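SusD-like carbohydrate binding protein (PDB 3LEW) probably binds carbohydrate at the bacterial outer membrane as a member of the SusD family, and so is likely to take part in nutrient uptake. Local coordinates at residues Ile394-Glu397 with Arg398-Glu401; Pro290-Arg293 with Asp294-Glu297. One frame throughout, in Å; residues are numbered along the deposited sequence.

Contact 1: residues Ile394-Glu397 with Arg398-Glu401; sequences IWLE and RRKE
In E397 a chi1 of -163° sets CG opposite the main-chain N and the chain bends at chi2, while K400, one turn later, leaves beside its own N and bends at chi3; the two chains thereby converge over the helix surface. K400 NZ reaches E397 OE1 at 2.9 Å in a salt bridge of the i to i+3 type, approaching from the syn side and 19° out of the carboxylate plane. The same OE1 is paired with K373 and OE2 with R302, so this buried carboxylate is held by three cations, which would probably favour its ionised form. On another side of the helix L396, in one of its two modelled conformers, runs alongside R399, whose NH2 is bound to D58. Successive i to i+4 bonds stiffen the backbone beneath, among them E401 N to E397 O at 2.8 Å. A methionine in place of K400 would probably cost E397 OE1 one of its two cationic partners, leaving the carboxylate to K373 and R302. These turns end helix 387-401, which packs through I394 and E401 against helices 346-359 and 365-376, while K400 meets F296 of the loop before strand 306-309.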
ATOM      1  N   ILE A 394      18.121   2.894   1.909  1.00 13.91           N
ATOM      2  CA  ILE A 394      16.804   3.526   1.734  1.00 13.84           C
ATOM      3  C   ILE A 394      15.681   2.476   1.694  1.00 13.23           C
ATOM      4  O   ILE A 394      14.668   2.599   2.378  1.00 13.58           O
ATOM      5  CB  ILE A 394      16.782   4.472   0.515  1.00 13.46           C
ATOM      6  CG1 ILE A 394      17.758   5.608   0.743  1.00 14.67           C
ATOM      7  CG2 ILE A 394      15.321   5.007   0.268  1.00 15.37           C
ATOM      8  CD1 ILE A 394      17.968   6.494  -0.461  1.00 14.95           C
ATOM      9  N   TRP A 395      15.878   1.427   0.920  1.00 13.08           N
ATOM     10  CA  TRP A 395      14.906   0.326   0.845  1.00 13.32           C
ATOM     11  C   TRP A 395      14.679  -0.326   2.228  1.00 13.90           C
ATOM     12  O   TRP A 395      13.541  -0.732   2.545  1.00 14.72           O
ATOM     13  CB  TRP A 395      15.357  -0.716  -0.160  1.00 14.42           C
ATOM     14  CG  TRP A 395      15.425  -0.206  -1.592  1.00 13.83           C
ATOM     15  CD1 TRP A 395      14.744   0.858  -2.132  1.00 15.10           C
ATOM     16  CD2 TRP A 395      16.164  -0.788  -2.655  1.00 14.97           C
ATOM     17  NE1 TRP A 395      15.050   0.974  -3.471  1.00 14.24           N
ATOM     18  CE2 TRP A 395      15.938  -0.005  -3.805  1.00 14.66           C
ATOM     19  CE3 TRP A 395      17.057  -1.865  -2.735  1.00 18.63           C
ATOM     20  CZ2 TRP A 395      16.527  -0.306  -5.047  1.00 17.00           C
ATOM     21  CZ3 TRP A 395      17.660  -2.145  -3.970  1.00 19.27           C
ATOM     22  CH2 TRP A 395      17.377  -1.374  -5.101  1.00 17.16           C
ATOM     23  N   LEU A 396      15.739  -0.462   3.025  1.00 14.27           N
ATOM     24  CA  LEU A 396      15.608  -1.019   4.368  0.50 14.42           C
ATOM     25  C   LEU A 396      14.794  -0.086   5.246  1.00 14.58           C
ATOM     26  O   LEU A 396      13.911  -0.532   5.979  1.00 14.95           O
ATOM     27  CB  LEU A 396      16.958  -1.318   5.022  0.50 14.28           C
ATOM     28  CG  LEU A 396      17.563  -2.658   4.595  0.50 15.51           C
ATOM     29  CD1 LEU A 396      19.064  -2.656   4.837  0.50 13.33           C
ATOM     30  CD2 LEU A 396      16.890  -3.799   5.326  0.50 15.97           C
ATOM     31  N   GLU A 397      15.078   1.200   5.165  1.00 15.04           N
ATOM     32  CA  GLU A 397      14.299   2.181   5.959  1.00 14.78           C
ATOM     33  C   GLU A 397      12.822   2.215   5.520  1.00 14.15           C
ATOM     34  O   GLU A 397      11.943   2.416   6.358  1.00 14.04           O
ATOM     35  CB  GLU A 397      14.977   3.567   5.938  1.00 16.14           C
ATOM     36  CG  GLU A 397      14.500   4.513   7.016  1.00 16.73           C
ATOM     37  CD  GLU A 397      14.727   4.006   8.428  1.00 20.00           C
ATOM     38  OE1 GLU A 397      15.820   3.494   8.757  1.00 21.44           O
ATOM     39  OE2 GLU A 397      13.749   4.071   9.189  1.00 22.85           O
ATOM     40  N   ARG A 398      12.518   2.017   4.224  1.00 13.76           N
ATOM     41  CA  ARG A 398      11.122   1.825   3.809  1.00 13.56           C
ATOM     42  C   ARG A 398      10.448   0.642   4.537  1.00 12.97           C
ATOM     43  O   ARG A 398       9.330   0.771   4.978  1.00 13.73           O
ATOM     44  CB  ARG A 398      11.003   1.587   2.290  1.00 13.59           C
ATOM     45  CG  ARG A 398      11.339   2.800   1.462  1.00 14.18           C
ATOM     46  CD  ARG A 398      11.304   2.486  -0.058  1.00 14.35           C
ATOM     47  NE  ARG A 398       9.988   2.072  -0.476  1.00 12.77           N
ATOM     48  CZ  ARG A 398       8.993   2.869  -0.873  1.00 16.25           C
ATOM     49  NH1 ARG A 398       9.150   4.169  -0.972  1.00 16.32           N
ATOM     50  NH2 ARG A 398       7.809   2.337  -1.174  1.00 17.92           N
ATOM     51  N   ARG A 399      11.122  -0.515   4.611  1.00 12.41           N
ATOM     52  CA  ARG A 399      10.574  -1.686   5.291  1.00 13.56           C
ATOM     53  C   ARG A 399      10.347  -1.389   6.764  1.00 12.59           C
ATOM     54  O   ARG A 399       9.349  -1.839   7.335  1.00 13.40           O
ATOM     55  CB  ARG A 399      11.527  -2.880   5.129  1.00 13.36           C
ATOM     56  CG  ARG A 399      11.520  -3.407   3.658  1.00 14.53           C
ATOM     57  CD  ARG A 399      12.691  -4.320   3.430  1.00 16.74           C
ATOM     58  NE  ARG A 399      12.677  -5.459   4.334  1.00 15.52           N
ATOM     59  CZ  ARG A 399      13.718  -6.283   4.492  1.00 19.88           C
ATOM     60  NH1 ARG A 399      14.846  -6.089   3.813  1.00 21.61           N
ATOM     61  NH2 ARG A 399      13.652  -7.311   5.316  1.00 19.05           N
ATOM     62  N   LYS A 400      11.259  -0.639   7.343  1.00 12.72           N
ATOM     63  CA  LYS A 400      11.214  -0.334   8.782  1.00 12.98           C
ATOM     64  C   LYS A 400      10.096   0.666   9.090  1.00 14.28           C
ATOM     65  O   LYS A 400       9.325   0.456  10.009  1.00 15.55           O
ATOM     66  CB  LYS A 400      12.549   0.208   9.250  1.00 13.29           C
ATOM     67  CG  LYS A 400      13.673  -0.813   9.262  1.00 13.63           C
ATOM     68  CD  LYS A 400      15.026  -0.121   9.382  1.00 14.35           C
ATOM     69  CE  LYS A 400      15.203   0.599  10.758  1.00 16.40           C
ATOM     70  NZ  LYS A 400      16.421   1.489  10.761  1.00 15.44           N
ATOM     71  N   GLU A 401      10.024   1.723   8.315  1.00 13.42           N
ATOM     72  CA  GLU A 401       9.071   2.827   8.576  1.00 12.86           C
ATOM     73  C   GLU A 401       7.661   2.518   8.104  1.00 14.15           C
ATOM     74  O   GLU A 401       6.698   3.001   8.709  1.00 13.28           O
ATOM     75  CB  GLU A 401       9.585   4.118   7.920  1.00 13.98           C
ATOM     76  CG  GLU A 401       8.640   5.360   7.984  1.00 13.70           C
ATOM     77  CD  GLU A 401       8.366   5.889   9.381  1.00 14.84           C
ATOM     78  OE1 GLU A 401       9.080   5.511  10.335  1.00 16.54           O
ATOM     79  OE2 GLU A 401       7.431   6.715   9.527  1.00 15.55           O
TER

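Contact 2: residues Pro290-Arg293 with Asp294-Glu297; sequences PYFR and DLFE
D294 runs alongside Y291, its OD2 lying in the plane of the tyrosine ring at the edge, 4.0 Å from Y291 CD1. The other carboxylate oxygen, D294 OD1, accepts a bond of 2.8 Å from a water, which in turn accepts from R293 NH1 at the edge of the guanidinium; R293 NE bonds to L306 O. F292 carries the apolar side of the turn. Its CG stands opposite the main-chain N (chi1 176°), which brings the ring to where F296 and L295 both meet it. The edge of F296 is directed at the face of F292, with ring centres 5.2 Å apart and planes at 79°, and F296 CE1 comes within 3.5 Å of F292 CE2. L295 CD1 packs against F292 CD1 at 3.7 Å. The backbone turns with i to i+3 bonds, L295 N to F292 O at 3.1 Å and F296 N to R293 O at 3.2 Å. This turn lies in the loop between strands 286-288 and 306-309, where L295 and F296 pack on helix 387-401 and F292 and F296 on L306. The chemistry is thus divided: phenylalanines and leucine make an apolar cluster, whereas R293 and D294 are bridged by water without direct contact of their charged atoms, probably a weaker link.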
ATOM      1  N   PRO A 290      10.536 -12.242  13.582  1.00 12.84           N
ATOM      2  CA  PRO A 290      11.322 -11.801  14.710  1.00 13.57           C
ATOM      3  C   PRO A 290      12.631 -11.145  14.281  1.00 13.73           C
ATOM      4  O   PRO A 290      13.121 -10.268  14.954  1.00 13.70           O
ATOM      5  CB  PRO A 290      11.572 -13.085  15.473  1.00 13.54           C
ATOM      6  CG  PRO A 290      10.295 -13.896  15.225  1.00 14.31           C
ATOM      7  CD  PRO A 290       9.963 -13.587  13.778  1.00 12.66           C
ATOM      8  N   TYR A 291      13.197 -11.583  13.162  1.00 15.26           N
ATOM      9  CA  TYR A 291      14.411 -10.951  12.631  1.00 14.90           C
ATOM     10  C   TYR A 291      14.238  -9.493  12.167  1.00 16.25           C
ATOM     11  O   TYR A 291      15.231  -8.765  12.084  1.00 16.06           O
ATOM     12  CB  TYR A 291      15.004 -11.772  11.485  1.00 14.55           C
ATOM     13  CG  TYR A 291      15.506 -13.147  11.901  1.00 14.61           C
ATOM     14  CD1 TYR A 291      16.514 -13.289  12.857  1.00 16.07           C
ATOM     15  CD2 TYR A 291      14.933 -14.313  11.362  1.00 13.21           C
ATOM     16  CE1 TYR A 291      16.992 -14.571  13.227  1.00 16.21           C
ATOM     17  CE2 TYR A 291      15.403 -15.597  11.737  1.00 14.93           C
ATOM     18  CZ  TYR A 291      16.404 -15.717  12.671  1.00 14.71           C
ATOM     19  OH  TYR A 291      16.844 -16.986  13.044  1.00 13.85           O
ATOM     20  N   PHE A 292      13.008  -9.069  11.874  1.00 15.72           N
ATOM     21  CA  PHE A 292      12.738  -7.672  11.513  1.00 16.71           C
ATOM     22  C   PHE A 292      13.103  -6.696  12.636  1.00 16.88           C
ATOM     23  O   PHE A 292      13.549  -5.599  12.372  1.00 16.37           O
ATOM     24  CB  PHE A 292      11.273  -7.546  11.131  1.00 16.98           C
ATOM     25  CG  PHE A 292      10.811  -6.142  10.834  1.00 17.02           C
ATOM     26  CD1 PHE A 292      11.165  -5.535   9.658  1.00 15.64           C
ATOM     27  CD2 PHE A 292      10.020  -5.454  11.743  1.00 16.58           C
ATOM     28  CE1 PHE A 292      10.687  -4.290   9.336  1.00 14.28           C
ATOM     29  CE2 PHE A 292       9.554  -4.185  11.441  1.00 16.81           C
ATOM     30  CZ  PHE A 292       9.922  -3.604  10.243  1.00 16.98           C
ATOM     31  N   ARG A 293      12.975  -7.124  13.891  1.00 16.75           N
ATOM     32  CA  ARG A 293      13.302  -6.278  15.035  1.00 16.73           C
ATOM     33  C   ARG A 293      14.813  -5.967  15.059  1.00 17.42           C
ATOM     34  O   ARG A 293      15.206  -4.888  15.477  1.00 16.87           O
ATOM     35  CB  ARG A 293      12.867  -6.936  16.333  1.00 17.34           C
ATOM     36  CG  ARG A 293      13.037  -6.068  17.593  1.00 16.17           C
ATOM     37  CD  ARG A 293      12.392  -6.730  18.785  1.00 17.79           C
ATOM     38  NE  ARG A 293      12.281  -5.851  19.952  1.00 21.20           N
ATOM     39  CZ  ARG A 293      13.289  -5.538  20.767  1.00 23.06           C
ATOM     40  NH1 ARG A 293      14.517  -6.013  20.557  1.00 22.04           N
ATOM     41  NH2 ARG A 293      13.074  -4.727  21.806  1.00 23.26           N
ATOM     42  N   ASP A 294      15.639  -6.900  14.586  1.00 17.31           N
ATOM     43  CA  ASP A 294      17.075  -6.672  14.485  1.00 18.94           C
ATOM     44  C   ASP A 294      17.520  -5.629  13.455  1.00 18.22           C
ATOM     45  O   ASP A 294      18.709  -5.252  13.432  1.00 19.32           O
ATOM     46  CB  ASP A 294      17.781  -8.004  14.177  1.00 19.82           C
ATOM     47  CG  ASP A 294      17.662  -8.994  15.307  1.00 23.39           C
ATOM     48  OD1 ASP A 294      17.497  -8.538  16.473  1.00 28.00           O
ATOM     49  OD2 ASP A 294      17.765 -10.222  15.025  1.00 29.87           O
ATOM     50  N   LEU A 295      16.621  -5.189  12.587  1.00 17.17           N
ATOM     51  CA  LEU A 295      16.911  -4.108  11.667  1.00 17.33           C
ATOM     52  C   LEU A 295      16.967  -2.741  12.335  1.00 17.27           C
ATOM     53  O   LEU A 295      17.415  -1.786  11.686  1.00 17.25           O
ATOM     54  CB  LEU A 295      15.893  -4.067  10.524  1.00 17.24           C
ATOM     55  CG  LEU A 295      15.735  -5.325   9.659  1.00 18.47           C
ATOM     56  CD1 LEU A 295      14.703  -5.118   8.524  1.00 20.02           C
ATOM     57  CD2 LEU A 295      17.102  -5.748   9.099  1.00 18.94           C
ATOM     58  N   PHE A 296      16.516  -2.643  13.600  1.00 16.76           N
ATOM     59  CA  PHE A 296      16.438  -1.400  14.340  1.00 16.69           C
ATOM     60  C   PHE A 296      17.561  -1.285  15.342  1.00 17.97           C
ATOM     61  O   PHE A 296      17.922  -2.266  16.000  1.00 18.61           O
ATOM     62  CB  PHE A 296      15.090  -1.274  15.085  1.00 17.29           C
ATOM     63  CG  PHE A 296      13.888  -1.280  14.177  1.00 15.35           C
ATOM     64  CD1 PHE A 296      13.358  -2.466  13.696  1.00 16.26           C
ATOM     65  CD2 PHE A 296      13.296  -0.090  13.789  1.00 14.58           C
ATOM     66  CE1 PHE A 296      12.270  -2.460  12.806  1.00 14.36           C
ATOM     67  CE2 PHE A 296      12.216  -0.085  12.961  1.00 15.67           C
ATOM     68  CZ  PHE A 296      11.686  -1.270  12.477  1.00 15.71           C
ATOM     69  N   GLU A 297      18.121  -0.086  15.469  1.00 17.84           N
ATOM     70  CA  GLU A 297      19.076   0.200  16.531  1.00 18.10           C
ATOM     71  C   GLU A 297      18.366   0.494  17.866  1.00 18.54           C
ATOM     72  O   GLU A 297      17.325   1.126  17.915  1.00 18.65           O
ATOM     73  CB  GLU A 297      19.968   1.401  16.167  1.00 17.80           C
ATOM     74  CG  GLU A 297      20.857   1.226  14.965  1.00 19.56           C
ATOM     75  CD  GLU A 297      20.206   1.697  13.669  1.00 21.00           C
ATOM     76  OE1 GLU A 297      19.390   2.626  13.723  1.00 19.05           O
ATOM     77  OE2 GLU A 297      20.493   1.120  12.601  1.00 25.31           O
TER
HETATM   78  O   HOH W   1      15.645  -8.082  18.558  1.00 29.18           O

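Overall arrangement
Contact 2 comes first along the chain, in the loop between strands 286-288 and 306-309, and contact 1 follows about a hundred residues later at the end of helix 387-401. Their centres are nevertheless about 12 Å apart, on the same side of the chain's centre, and the two touch directly: K400 CE lies 3.4 Å from L295 O, and F292 CE1 equally close to R399 O. Contact 1 is the more deeply placed, among helices 346-359 and 365-376, while contact 2 also packs on strands 306-309 and 321-326 of the mixed sheet. Together they join the helical part of this SusD-family fold to its sheet through van der Waals packing of side-chain carbons against carbonyl oxygens and rings.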